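Local coordinates for protein putative pyridoxal phosphate-dependent transferase (Clostridium difficile, PDB 4DQ6) that is a putative pyridoxal-phosphate-dependent transferase of the class I and II aminotransferase family and holds pyridoxal-5'-phosphate in its pocket, at residues P48-S53 and L278-A283; K55-Q60 and N274-V279; V12-N17 and D41-A46; S207-K212 and S294-L299. All blocks are in the same frame, centred on the assembly; numbering follows the deposited sequence. Where two conformers were deposited one is given.

In the fold
Contacts 1 and 2 lie on one helix pair, 48-58 against 275-287; their centres are 8 Å apart, and they share Leu278 and Val279. Contact 3 joins the N-terminal loop to the loop leading to helix 48-58, with Ile51 CD1 3.4 Å from Ala46 O linking it to contact 1. Contact 4 ties the 207-212 loop to helix 289-313, the next helix after 275-287, and meets contact 3 where Met42 CE lies 3.5 Å from Phe295 CZ. Contacts 1, 2 and 3 also touch the second subunit. The side chains of Asp41 (contact 3) and Ile209 (contact 4) lie about 8 and 9 Å from a bound pyridoxal-5'-phosphate, that of Cys275 (contact 2) about 13 Å.

Contact 1 of 4, residues P48-S53 and L278-A283; sequences PCIIDS and LVATEA
A close, nearly antiparallel helix pair is built here, helix 48-58 against helix 275-287, and Ser53, Ala283 and Ile50 with Ala280 fill its seam. The two short axes approach to 8.6 Å with their directions 151° apart, a spacing that small side chains make possible. Ser53 points at the other helix, and both its CB and its OG reach the Ala283 methyl CB, each at 3.6 Å. The hydroxyl sits between the backbone N and the carbonyl carbon (chi1 76°), which turns it back to its own helix: OG donates to Ile50 O over 2.9 Å, in the carbonyl plane and on a lone pair. With its proton spent in this way, serine can face an apolar neighbour while its polar atom stays satisfied. Val279 borders the same spot, laying its CG2 branch 3.6 Å from Ser53 O. Towards the start of helix 48-58, Ile50 touches Ala280 CB at 3.9 Å with its branch methyl CG2, which is anti to the backbone N, while the CG1 arm is anti to the carbonyl carbon, beside the backbone N. Isoleucine supplies bulk here because alanine opposite it gives up space. Cys49 closes this end, with SG 3.8 Å from Ala283 O. Around the pair, Leu54 also packs on Ala280, and Phe18 of the second subunit lies against Val279. Alanine and serine at the seam of two closely approaching helices are typical of tight antiparallel helix packing, which here joins parts of the chain more than 220 residues apart.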
loop_
_atom_site.group_PDB
_atom_site.type_symbol
_atom_site.label_atom_id
_atom_site.label_comp_id
_atom_site.label_asym_id
_atom_site.label_seq_id
_atom_site.Cartn_x
_atom_site.Cartn_y
_atom_site.Cartn_z
ATOM N N PRO A 48 -12.331 -13.249 16.455
ATOM C CA PRO A 48 -11.360 -14.301 16.757
ATOM C C PRO A 48 -10.764 -15.029 15.568
ATOM O O PRO A 48 -9.585 -15.363 15.568
ATOM C CB PRO A 48 -12.193 -15.288 17.587
ATOM C CG PRO A 48 -13.277 -14.491 18.136
ATOM C CD PRO A 48 -13.599 -13.401 17.172
ATOM N N CYS A 49 -11.556 -15.287 14.537
ATOM C CA CYS A 49 -11.032 -15.940 13.364
ATOM C C CYS A 49 -9.942 -15.131 12.644
ATOM O O CYS A 49 -9.001 -15.675 12.037
ATOM C CB CYS A 49 -12.117 -16.273 12.403
ATOM S SG CYS A 49 -13.075 -14.842 11.839
ATOM N N ILE A 50 -10.113 -13.815 12.680
ATOM C CA ILE A 50 -9.095 -12.933 12.064
ATOM C C ILE A 50 -7.792 -12.953 12.891
ATOM O O ILE A 50 -6.716 -13.168 12.347
ATOM C CB ILE A 50 -9.619 -11.528 11.960
ATOM C CG1 ILE A 50 -10.795 -11.504 10.999
ATOM C CG2 ILE A 50 -8.483 -10.568 11.556
ATOM C CD1 ILE A 50 -11.542 -10.168 11.080
ATOM N N ILE A 51 -7.890 -12.857 14.251
ATOM C CA ILE A 51 -6.700 -12.895 15.103
ATOM C C ILE A 51 -5.982 -14.240 14.890
ATOM O O ILE A 51 -4.757 -14.271 14.737
ATOM C CB ILE A 51 -7.062 -12.657 16.569
ATOM C CG1 ILE A 51 -7.720 -11.288 16.767
ATOM C CG2 ILE A 51 -5.825 -12.778 17.462
ATOM C CD1 ILE A 51 -8.434 -11.184 18.111
ATOM N N ASP A 52 -6.739 -15.335 14.794
ATOM C CA ASP A 52 -6.058 -16.596 14.696
ATOM C C ASP A 52 -5.404 -16.787 13.314
ATOM O O ASP A 52 -4.335 -17.367 13.190
ATOM C CB ASP A 52 -6.998 -17.723 15.000
ATOM C CG ASP A 52 -6.256 -18.927 15.556
ATOM O OD1 ASP A 52 -5.659 -18.866 16.698
ATOM O OD2 ASP A 52 -6.266 -19.942 14.863
ATOM N N SER A 53 -6.009 -16.242 12.262
ATOM C CA SER A 53 -5.384 -16.285 10.922
ATOM C C SER A 53 -4.050 -15.508 10.937
ATOM O O SER A 53 -3.030 -15.916 10.334
ATOM C CB SER A 53 -6.305 -15.697 9.802
ATOM O OG SER A 53 -6.423 -14.232 9.719
ATOM N N LEU A 278 -3.631 -10.417 3.362
ATOM C CA LEU A 278 -4.045 -11.560 2.558
ATOM C C LEU A 278 -4.827 -12.565 3.380
ATOM O O LEU A 278 -5.945 -12.978 3.014
ATOM C CB LEU A 278 -2.849 -12.307 1.995
ATOM C CG LEU A 278 -3.232 -13.354 0.967
ATOM C CD1 LEU A 278 -3.342 -12.649 -0.404
ATOM C CD2 LEU A 278 -2.185 -14.465 0.891
ATOM N N VAL A 279 -4.249 -12.939 4.501
ATOM C CA VAL A 279 -4.884 -13.996 5.308
ATOM C C VAL A 279 -6.087 -13.501 6.086
ATOM O O VAL A 279 -7.062 -14.237 6.253
ATOM C CB VAL A 279 -3.889 -14.742 6.248
ATOM C CG1 VAL A 279 -2.732 -15.398 5.487
ATOM C CG2 VAL A 279 -3.465 -13.855 7.399
ATOM N N ALA A 280 -6.045 -12.242 6.537
ATOM C CA ALA A 280 -7.176 -11.667 7.292
ATOM C C ALA A 280 -8.408 -11.495 6.425
ATOM O O ALA A 280 -9.529 -11.638 6.907
ATOM C CB ALA A 280 -6.796 -10.372 7.990
ATOM N N THR A 281 -8.230 -11.087 5.170
ATOM C CA THR A 281 -9.365 -10.853 4.314
ATOM C C THR A 281 -10.125 -12.156 4.045
ATOM O O THR A 281 -11.335 -12.269 4.219
ATOM C CB THR A 281 -8.865 -10.245 2.987
ATOM O OG1 THR A 281 -8.290 -8.959 3.231
ATOM C CG2 THR A 281 -10.025 -10.109 1.977
ATOM N N GLU A 282 -9.389 -13.226 3.739
ATOM C CA GLU A 282 -10.010 -14.495 3.445
ATOM C C GLU A 282 -10.662 -15.063 4.712
ATOM O O GLU A 282 -11.784 -15.558 4.676
ATOM C CB GLU A 282 -8.964 -15.442 2.943
ATOM C CG GLU A 282 -9.522 -16.807 2.650
ATOM C CD GLU A 282 -8.585 -17.722 1.897
ATOM O OE1 GLU A 282 -7.788 -17.269 1.040
ATOM O OE2 GLU A 282 -8.712 -18.941 2.137
ATOM N N ALA A 283 -9.982 -14.894 5.847
ATOM C CA ALA A 283 -10.546 -15.363 7.109
ATOM C C ALA A 283 -11.830 -14.613 7.510
ATOM O O ALA A 283 -12.742 -15.221 8.033
ATOM C CB ALA A 283 -9.520 -15.245 8.239
#

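Contact 2 of 4, residues K55-Q60 and N274-V279; sequences KNRLEQ and NCFSLV
Water 1 is gripped from both helices: Arg57 NE donates to it over 2.8 Å, and it in turn donates to Cys275 O, also at 2.8 Å. The water lies at the guanidinium edge, in its plane, where it meets the NE-H and links Arg57 to the first turn of helix 275-287. CG of Arg57 is anti to the backbone N (chi1 -176°) and the chain then bends at chi2, which carries the flat group across the start of that helix. There NH2 comes within 3.5 Å of Cys275 CB, and Cys275 SG stands over one guanidinium face, offset toward its rim. The same sulfur stands 3.8 Å above one face of the Phe276 ring, again toward the rim. NH2 is bonded to Ile62 O, so this buried charged group is held by the backbone near its own helix as well. The N terminus of helix 275-287 is closed by Asn274, a classic N-cap: its OD1 accepts a nearly straight bond from Ser277 N at 2.9 Å and a weak one from Phe276 N. Phe276 turns its ring toward helix 48-58, with CE1 3.7 Å from Leu58 N at the ring edge and 4.0 Å from Leu58 CB. Arg57 also gives its aliphatic part to Val279, whose CG2 is 4.0 Å from Arg57 CB. A large apolar ring lets Phe276 pack on Leu58 and also meet Phe276 of the second subunit, their planes at about 40°.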
loop_
_atom_site.group_PDB
_atom_site.type_symbol
_atom_site.label_atom_id
_atom_site.label_comp_id
_atom_site.label_asym_id
_atom_site.label_seq_id
_atom_site.Cartn_x
_atom_site.Cartn_y
_atom_site.Cartn_z
ATOM N N LYS A 55 -2.207 -15.027 13.625
ATOM C CA LYS A 55 -1.243 -15.757 14.415
ATOM C C LYS A 55 -0.617 -16.866 13.631
ATOM O O LYS A 55 0.591 -16.997 13.651
ATOM C CB LYS A 55 -1.883 -16.332 15.687
ATOM C CG LYS A 55 -2.293 -15.273 16.668
ATOM C CD LYS A 55 -2.897 -16.002 17.869
ATOM C CE LYS A 55 -3.367 -15.079 18.973
ATOM N NZ LYS A 55 -4.007 -15.871 20.071
ATOM N N ASN A 56 -1.421 -17.597 12.864
ATOM C CA ASN A 56 -0.921 -18.687 12.056
ATOM C C ASN A 56 0.080 -18.173 11.017
ATOM O O ASN A 56 1.143 -18.730 10.846
ATOM C CB ASN A 56 -2.080 -19.443 11.407
ATOM C CG ASN A 56 -1.611 -20.528 10.493
ATOM O OD1 ASN A 56 -1.312 -21.628 10.937
ATOM N ND2 ASN A 56 -1.481 -20.201 9.200
ATOM N N ARG A 57 -0.266 -17.045 10.400
ATOM C CA ARG A 57 0.655 -16.494 9.408
ATOM C C ARG A 57 1.977 -16.016 10.071
ATOM O O ARG A 57 3.061 -16.155 9.540
ATOM C CB ARG A 57 -0.005 -15.367 8.630
ATOM C CG ARG A 57 0.845 -14.769 7.474
ATOM C CD ARG A 57 1.274 -15.794 6.440
ATOM N NE ARG A 57 2.215 -15.215 5.460
ATOM C CZ ARG A 57 3.498 -15.002 5.714
ATOM N NH1 ARG A 57 4.033 -15.338 6.934
ATOM N NH2 ARG A 57 4.291 -14.518 4.772
ATOM N N LEU A 58 1.838 -15.302 11.179
ATOM C CA LEU A 58 2.989 -14.790 11.945
ATOM C C LEU A 58 3.938 -15.928 12.287
ATOM O O LEU A 58 5.155 -15.800 12.117
ATOM C CB LEU A 58 2.498 -14.028 13.173
ATOM C CG LEU A 58 3.556 -13.221 13.960
ATOM C CD1 LEU A 58 2.854 -12.140 14.790
ATOM C CD2 LEU A 58 4.434 -14.145 14.743
ATOM N N GLU A 59 3.403 -17.069 12.783
ATOM C CA GLU A 59 4.242 -18.165 13.206
ATOM C C GLU A 59 5.021 -18.899 12.098
ATOM O O GLU A 59 5.898 -19.707 12.338
ATOM C CB GLU A 59 3.403 -19.152 14.042
ATOM C CG GLU A 59 2.969 -18.532 15.360
ATOM C CD GLU A 59 2.034 -19.428 16.172
ATOM O OE1 GLU A 59 1.168 -20.128 15.569
ATOM O OE2 GLU A 59 2.147 -19.423 17.434
ATOM N N GLN A 60 4.740 -18.583 10.846
ATOM C CA GLN A 60 5.602 -19.061 9.754
ATOM C C GLN A 60 6.957 -18.376 9.729
ATOM O O GLN A 60 7.919 -18.934 9.185
ATOM C CB GLN A 60 4.901 -18.893 8.405
ATOM C CG GLN A 60 3.609 -19.717 8.280
ATOM C CD GLN A 60 2.820 -19.468 6.982
ATOM O OE1 GLN A 60 3.121 -18.545 6.181
ATOM N NE2 GLN A 60 1.795 -20.274 6.768
ATOM N N ASN A 274 -0.117 -7.136 1.414
ATOM C CA ASN A 274 0.865 -7.511 2.456
ATOM C C ASN A 274 0.428 -8.851 3.020
ATOM O O ASN A 274 -0.674 -9.314 2.854
ATOM C CB ASN A 274 1.059 -6.419 3.523
ATOM C CG ASN A 274 -0.142 -6.278 4.449
ATOM O OD1 ASN A 274 -0.391 -7.209 5.228
ATOM N ND2 ASN A 274 -0.854 -5.141 4.418
ATOM N N CYS A 275 1.365 -9.510 3.637
ATOM C CA CYS A 275 1.113 -10.905 3.975
ATOM C C CYS A 275 -0.019 -11.063 4.963
ATOM O O CYS A 275 -0.632 -12.148 5.021
ATOM C CB CYS A 275 2.365 -11.573 4.471
ATOM S SG CYS A 275 3.177 -10.856 5.871
ATOM N N PHE A 276 -0.244 -10.051 5.781
ATOM C CA PHE A 276 -1.269 -10.151 6.824
ATOM C C PHE A 276 -2.661 -9.819 6.292
ATOM O O PHE A 276 -3.650 -10.445 6.643
ATOM C CB PHE A 276 -0.870 -9.359 8.049
ATOM C CG PHE A 276 0.284 -9.960 8.796
ATOM C CD1 PHE A 276 0.132 -11.218 9.389
ATOM C CD2 PHE A 276 1.529 -9.331 8.969
ATOM C CE1 PHE A 276 1.148 -11.815 10.118
ATOM C CE2 PHE A 276 2.591 -9.958 9.677
ATOM C CZ PHE A 276 2.362 -11.217 10.284
ATOM N N SER A 277 -2.767 -8.781 5.488
ATOM C CA SER A 277 -3.980 -8.490 4.802
ATOM C C SER A 277 -4.533 -9.692 4.020
ATOM O O SER A 277 -5.744 -9.959 3.993
ATOM C CB SER A 277 -3.673 -7.299 3.841
ATOM O OG SER A 277 -4.509 -7.166 2.783
ATOM N N LEU A 278 -3.631 -10.417 3.362
ATOM C CA LEU A 278 -4.045 -11.560 2.558
ATOM C C LEU A 278 -4.827 -12.565 3.380
ATOM O O LEU A 278 -5.945 -12.978 3.014
ATOM C CB LEU A 278 -2.849 -12.307 1.995
ATOM C CG LEU A 278 -3.232 -13.354 0.967
ATOM C CD1 LEU A 278 -3.342 -12.649 -0.404
ATOM C CD2 LEU A 278 -2.185 -14.465 0.891
ATOM N N VAL A 279 -4.249 -12.939 4.501
ATOM C CA VAL A 279 -4.884 -13.996 5.308
ATOM C C VAL A 279 -6.087 -13.501 6.086
ATOM O O VAL A 279 -7.062 -14.237 6.253
ATOM C CB VAL A 279 -3.889 -14.742 6.248
ATOM C CG1 VAL A 279 -2.732 -15.398 5.487
ATOM C CG2 VAL A 279 -3.465 -13.855 7.399
HETATM O O HOH W 1 0.415 -14.257 3.524
#

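Contact 3 of 4, residues V12-N17 and D41-A46; sequences VDRSNN and DMDFKA
Arg14 grips Asp41 end-on with two nitrogens: NH1 donates to OD1 at 2.9 Å and NH2 to OD2 at 3.0 Å, both bonds nearly straight. The oxygens lie close to the guanidinium plane, yet the donors stand above the carboxylate, because the two planes are 50° apart. NH1 has a second, longer salt bridge to Asp43 OD1 at 3.3 Å, again from above that carboxylate. A bend of the chain at chi3 (82°) carries the guanidinium into place; NE is taken by Asn17 OD1 at 2.9 Å, and the in-plane bonds to Asn17 and Asp41 limit the group's rotation. Asp43 also pairs with Lys21, and Asp41 OD2 accepts from Tyr65 N of the second subunit. Farther out, water 2 accepts from Val12 N and donates to Asp43 O. The Val12 methyl CG1 rests 4.1 Å from Lys45 CE, crossing the extended lysine, whose NZ goes on to Glu61 of the second subunit. Arginine, with its several in-plane donors, suits a buried place between two aspartates: Arg14, together with Lys21, would offset the two carboxylates, and the N-terminal loop is tied to the 41-46 loop, beside the subunit interface.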
loop_
_atom_site.group_PDB
_atom_site.type_symbol
_atom_site.label_atom_id
_atom_site.label_comp_id
_atom_site.label_asym_id
_atom_site.label_seq_id
_atom_site.Cartn_x
_atom_site.Cartn_y
_atom_site.Cartn_z
ATOM N N VAL A 12 -11.115 -1.760 25.822
ATOM C CA VAL A 12 -9.786 -2.116 25.268
ATOM C C VAL A 12 -9.047 -0.795 25.006
ATOM O O VAL A 12 -9.280 -0.104 24.013
ATOM C CB VAL A 12 -9.833 -3.039 24.000
ATOM C CG1 VAL A 12 -8.521 -3.794 23.841
ATOM C CG2 VAL A 12 -10.961 -4.067 24.072
ATOM N N ASP A 13 -8.200 -0.427 25.948
ATOM C CA ASP A 13 -7.488 0.823 25.868
ATOM C C ASP A 13 -6.561 0.697 24.656
ATOM O O ASP A 13 -5.936 -0.330 24.399
ATOM C CB ASP A 13 -6.737 1.110 27.179
ATOM C CG ASP A 13 -5.852 2.358 27.103
ATOM O OD1 ASP A 13 -6.381 3.504 27.109
ATOM O OD2 ASP A 13 -4.616 2.172 27.060
ATOM N N ARG A 14 -6.575 1.737 23.852
ATOM C CA ARG A 14 -5.768 1.744 22.648
ATOM C C ARG A 14 -4.674 2.782 22.711
ATOM O O ARG A 14 -4.060 3.099 21.694
ATOM C CB ARG A 14 -6.656 1.992 21.462
ATOM C CG ARG A 14 -7.536 0.847 21.057
ATOM C CD ARG A 14 -8.480 1.308 19.981
ATOM N NE ARG A 14 -7.850 1.297 18.658
ATOM C CZ ARG A 14 -8.405 1.806 17.559
ATOM N NH1 ARG A 14 -9.569 2.439 17.652
ATOM N NH2 ARG A 14 -7.799 1.728 16.370
ATOM N N SER A 15 -4.366 3.268 23.919
ATOM C CA SER A 15 -3.289 4.239 24.093
ATOM C C SER A 15 -1.932 3.696 23.604
ATOM O O SER A 15 -1.083 4.510 23.282
ATOM C CB SER A 15 -3.178 4.645 25.581
ATOM O OG SER A 15 -2.603 3.555 26.281
ATOM N N ASN A 16 -1.717 2.364 23.616
ATOM C CA ASN A 16 -0.505 1.638 23.203
ATOM C C ASN A 16 -0.541 1.059 21.770
ATOM O O ASN A 16 0.386 0.367 21.340
ATOM C CB ASN A 16 -0.241 0.456 24.180
ATOM C CG ASN A 16 -1.263 -0.713 24.068
ATOM O OD1 ASN A 16 -2.408 -0.553 23.620
ATOM N ND2 ASN A 16 -0.846 -1.903 24.544
ATOM N N ASN A 17 -1.668 1.264 21.103
ATOM C CA ASN A 17 -2.077 0.542 19.873
ATOM C C ASN A 17 -1.764 1.357 18.587
ATOM O O ASN A 17 -2.278 0.974 17.540
ATOM C CB ASN A 17 -3.593 0.237 20.065
ATOM C CG ASN A 17 -4.272 -0.554 18.964
ATOM O OD1 ASN A 17 -5.325 -0.117 18.452
ATOM N ND2 ASN A 17 -3.775 -1.739 18.633
ATOM N N ASP A 41 -12.978 3.824 12.745
ATOM C CA ASP A 41 -12.590 2.447 13.065
ATOM C C ASP A 41 -13.231 2.168 14.403
ATOM O O ASP A 41 -13.775 3.050 15.037
ATOM C CB ASP A 41 -11.073 2.155 12.974
ATOM C CG ASP A 41 -10.241 2.796 14.047
ATOM O OD1 ASP A 41 -10.772 3.230 15.097
ATOM O OD2 ASP A 41 -8.990 2.844 13.874
ATOM N N MET A 42 -13.181 0.921 14.832
ATOM C CA MET A 42 -13.947 0.541 15.988
ATOM C C MET A 42 -13.066 0.364 17.199
ATOM O O MET A 42 -11.898 -0.058 17.080
ATOM C CB MET A 42 -14.651 -0.802 15.732
ATOM C CG MET A 42 -15.386 -0.990 14.401
ATOM S SD MET A 42 -16.136 -2.687 14.519
ATOM C CE MET A 42 -16.808 -2.781 12.835
ATOM N N ASP A 43 -13.609 0.589 18.387
ATOM C CA ASP A 43 -12.892 0.245 19.633
ATOM C C ASP A 43 -13.315 -1.129 20.128
ATOM O O ASP A 43 -13.646 -1.364 21.342
ATOM C CB ASP A 43 -13.136 1.281 20.700
ATOM C CG ASP A 43 -12.436 2.592 20.397
ATOM O OD1 ASP A 43 -11.190 2.647 20.492
ATOM O OD2 ASP A 43 -13.123 3.579 20.076
ATOM N N PHE A 44 -13.268 -2.042 19.187
ATOM C CA PHE A 44 -13.508 -3.437 19.432
ATOM C C PHE A 44 -12.363 -4.297 18.904
ATOM O O PHE A 44 -11.749 -3.994 17.953
ATOM C CB PHE A 44 -14.755 -3.923 18.750
ATOM C CG PHE A 44 -16.013 -3.306 19.230
ATOM C CD1 PHE A 44 -16.322 -3.161 20.574
ATOM C CD2 PHE A 44 -16.931 -2.922 18.303
ATOM C CE1 PHE A 44 -17.518 -2.547 20.951
ATOM C CE2 PHE A 44 -18.144 -2.360 18.647
ATOM C CZ PHE A 44 -18.420 -2.145 20.001
ATOM N N LYS A 45 -12.076 -5.408 19.556
ATOM C CA LYS A 45 -11.150 -6.400 19.029
ATOM C C LYS A 45 -11.627 -6.982 17.731
ATOM O O LYS A 45 -12.834 -7.078 17.495
ATOM C CB LYS A 45 -10.972 -7.533 20.029
ATOM C CG LYS A 45 -10.196 -7.097 21.248
ATOM C CD LYS A 45 -9.977 -8.259 22.161
ATOM C CE LYS A 45 -9.168 -7.789 23.340
ATOM N NZ LYS A 45 -9.157 -8.927 24.282
ATOM N N ALA A 46 -10.721 -7.376 16.863
ATOM C CA ALA A 46 -11.109 -8.049 15.633
ATOM C C ALA A 46 -11.716 -9.373 15.968
ATOM O O ALA A 46 -11.445 -9.907 17.052
ATOM C CB ALA A 46 -9.874 -8.286 14.723
HETATM O O HOH W 2 -12.539 -0.810 23.863
#

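Contact 4 of 4, residues S207-K212 and S294-L299; sequences SDIILK and SFLEYL
Lys212 NZ donates to Glu297 OE1 over 2.8 Å, the salt bridge between 207-212 and 294-299. The ammonium comes from above the carboxylate plane, 60° out of it, and the two side chains cross at about a right angle. Glu297 reaches the lysine because its chain bends at chi2 (-85°); its CB points away from the loop. Both residues are exposed, as suits long, flexible charged side chains. The loop's backbone is served separately: Lys212 N donates to Glu300 OE1, one turn on along the helix, while Ile209 and Leu211 have backbone bonds with Thr325 and Glu323. Asp208, buried, has its carboxylate satisfied by Thr239 OG1 at OD2 and Trp79 NE1 at OD1. Its carbonyl faces the helix: Asp208 O accepts a weak bond from Ile210 N at 3.3 Å and has Leu296 CD1 3.8 Å away, while the CD2 branch lies 3.8 Å from Ile210 O, so leucine methyls pack against polar backbone. The rest of the contact is apolar. The Ile209 CG2 methyl touches Leu299 CD2 at 3.8 Å and Phe295 CE2, at the edge of its ring, at 4.4 Å. Leu211 CD2 reaches the same Leu299 methyl at 4.1 Å. Branched aliphatic residues thus carry the buried side, while the exposed ion pair would be screened by water and probably adds less to the hold than its short distance suggests.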
loop_
_atom_site.group_PDB
_atom_site.type_symbol
_atom_site.label_atom_id
_atom_site.label_comp_id
_atom_site.label_asym_id
_atom_site.label_seq_id
_atom_site.Cartn_x
_atom_site.Cartn_y
_atom_site.Cartn_z
ATOM N N SER A 207 -21.067 -1.694 3.054
ATOM C CA SER A 207 -22.130 -2.548 2.502
ATOM C C SER A 207 -22.563 -3.662 3.459
ATOM O O SER A 207 -23.680 -4.157 3.389
ATOM C CB SER A 207 -21.663 -3.205 1.199
ATOM O OG SER A 207 -20.455 -3.935 1.401
ATOM N N ASP A 208 -21.732 -3.983 4.446
ATOM C CA ASP A 208 -22.079 -5.034 5.416
ATOM C C ASP A 208 -22.663 -4.490 6.699
ATOM O O ASP A 208 -23.086 -5.279 7.569
ATOM C CB ASP A 208 -20.853 -5.903 5.780
ATOM C CG ASP A 208 -20.156 -6.535 4.555
ATOM O OD1 ASP A 208 -20.841 -7.117 3.723
ATOM O OD2 ASP A 208 -18.889 -6.519 4.470
ATOM N N ILE A 209 -22.539 -3.192 6.901
ATOM C CA ILE A 209 -22.978 -2.569 8.140
ATOM C C ILE A 209 -24.377 -2.018 7.942
ATOM O O ILE A 209 -24.580 -0.834 7.630
ATOM C CB ILE A 209 -21.966 -1.527 8.651
ATOM C CG1 ILE A 209 -20.553 -2.199 8.812
ATOM C CG2 ILE A 209 -22.456 -0.959 9.990
ATOM C CD1 ILE A 209 -19.467 -1.153 8.987
ATOM N N ILE A 210 -25.321 -2.924 7.999
ATOM C CA ILE A 210 -26.721 -2.680 7.704
ATOM C C ILE A 210 -27.609 -3.075 8.838
ATOM O O ILE A 210 -27.426 -4.156 9.400
ATOM C CB ILE A 210 -27.141 -3.466 6.432
ATOM C CG1 ILE A 210 -26.166 -3.268 5.258
ATOM C CG2 ILE A 210 -28.568 -3.131 6.029
ATOM C CD1 ILE A 210 -26.114 -1.839 4.678
ATOM N N LEU A 211 -28.514 -2.205 9.241
ATOM C CA LEU A 211 -29.362 -2.448 10.404
ATOM C C LEU A 211 -30.624 -3.196 10.015
ATOM O O LEU A 211 -30.922 -3.394 8.790
ATOM C CB LEU A 211 -29.670 -1.106 11.097
ATOM C CG LEU A 211 -28.497 -0.325 11.664
ATOM C CD1 LEU A 211 -28.937 0.764 12.621
ATOM C CD2 LEU A 211 -27.567 -1.307 12.344
ATOM N N LYS A 212 -31.352 -3.659 11.031
ATOM C CA LYS A 212 -32.567 -4.418 10.795
ATOM C C LYS A 212 -33.574 -3.686 9.918
ATOM O O LYS A 212 -33.688 -2.468 9.974
ATOM C CB LYS A 212 -33.232 -4.788 12.161
ATOM C CG LYS A 212 -32.430 -5.816 12.916
ATOM C CD LYS A 212 -32.907 -5.974 14.365
ATOM C CE LYS A 212 -32.062 -6.976 15.185
ATOM N NZ LYS A 212 -31.167 -6.352 16.235
ATOM N N SER A 294 -23.293 -10.687 15.366
ATOM C CA SER A 294 -23.269 -10.293 16.786
ATOM C C SER A 294 -22.916 -8.819 16.940
ATOM O O SER A 294 -23.537 -8.130 17.721
ATOM C CB SER A 294 -22.303 -11.153 17.591
ATOM O OG SER A 294 -22.414 -11.006 19.029
ATOM N N PHE A 295 -21.962 -8.319 16.114
ATOM C CA PHE A 295 -21.574 -6.935 16.144
ATOM C C PHE A 295 -22.796 -6.096 15.732
ATOM O O PHE A 295 -23.064 -5.074 16.368
ATOM C CB PHE A 295 -20.435 -6.641 15.130
ATOM C CG PHE A 295 -20.311 -5.200 14.758
ATOM C CD1 PHE A 295 -19.767 -4.309 15.626
ATOM C CD2 PHE A 295 -20.768 -4.708 13.540
ATOM C CE1 PHE A 295 -19.654 -2.968 15.325
ATOM C CE2 PHE A 295 -20.639 -3.374 13.228
ATOM C CZ PHE A 295 -20.101 -2.493 14.080
ATOM N N LEU A 296 -23.560 -6.530 14.721
ATOM C CA LEU A 296 -24.677 -5.718 14.236
ATOM C C LEU A 296 -25.788 -5.627 15.266
ATOM O O LEU A 296 -26.456 -4.602 15.405
ATOM C CB LEU A 296 -25.169 -6.239 12.918
ATOM C CG LEU A 296 -24.288 -6.038 11.676
ATOM C CD1 LEU A 296 -24.879 -6.851 10.543
ATOM C CD2 LEU A 296 -24.137 -4.556 11.273
ATOM N N GLU A 297 -25.961 -6.679 16.044
ATOM C CA GLU A 297 -26.895 -6.603 17.194
ATOM C C GLU A 297 -26.446 -5.611 18.298
ATOM O O GLU A 297 -27.218 -4.806 18.793
ATOM C CB GLU A 297 -27.060 -7.995 17.785
ATOM C CG GLU A 297 -27.912 -8.863 16.906
ATOM C CD GLU A 297 -29.408 -8.679 17.167
ATOM O OE1 GLU A 297 -29.778 -7.876 18.060
ATOM O OE2 GLU A 297 -30.219 -9.336 16.462
ATOM N N TYR A 298 -25.156 -5.671 18.604
ATOM C CA TYR A 298 -24.571 -4.750 19.549
ATOM C C TYR A 298 -24.669 -3.288 19.073
ATOM O O TYR A 298 -25.003 -2.437 19.830
ATOM C CB TYR A 298 -23.142 -5.173 19.883
ATOM C CG TYR A 298 -22.590 -4.512 21.137
ATOM C CD1 TYR A 298 -22.836 -5.065 22.345
ATOM C CD2 TYR A 298 -21.955 -3.265 21.113
ATOM C CE1 TYR A 298 -22.356 -4.525 23.526
ATOM C CE2 TYR A 298 -21.440 -2.684 22.300
ATOM C CZ TYR A 298 -21.673 -3.326 23.518
ATOM O OH TYR A 298 -21.178 -2.709 24.671
ATOM N N LEU A 299 -24.379 -3.048 17.785
ATOM C CA LEU A 299 -24.425 -1.731 17.237
ATOM C C LEU A 299 -25.819 -1.188 17.278
ATOM O O LEU A 299 -26.006 -0.044 17.653
ATOM C CB LEU A 299 -23.964 -1.811 15.793
ATOM C CG LEU A 299 -24.115 -0.531 15.021
ATOM C CD1 LEU A 299 -23.218 0.474 15.691
ATOM C CD2 LEU A 299 -23.711 -0.833 13.580
#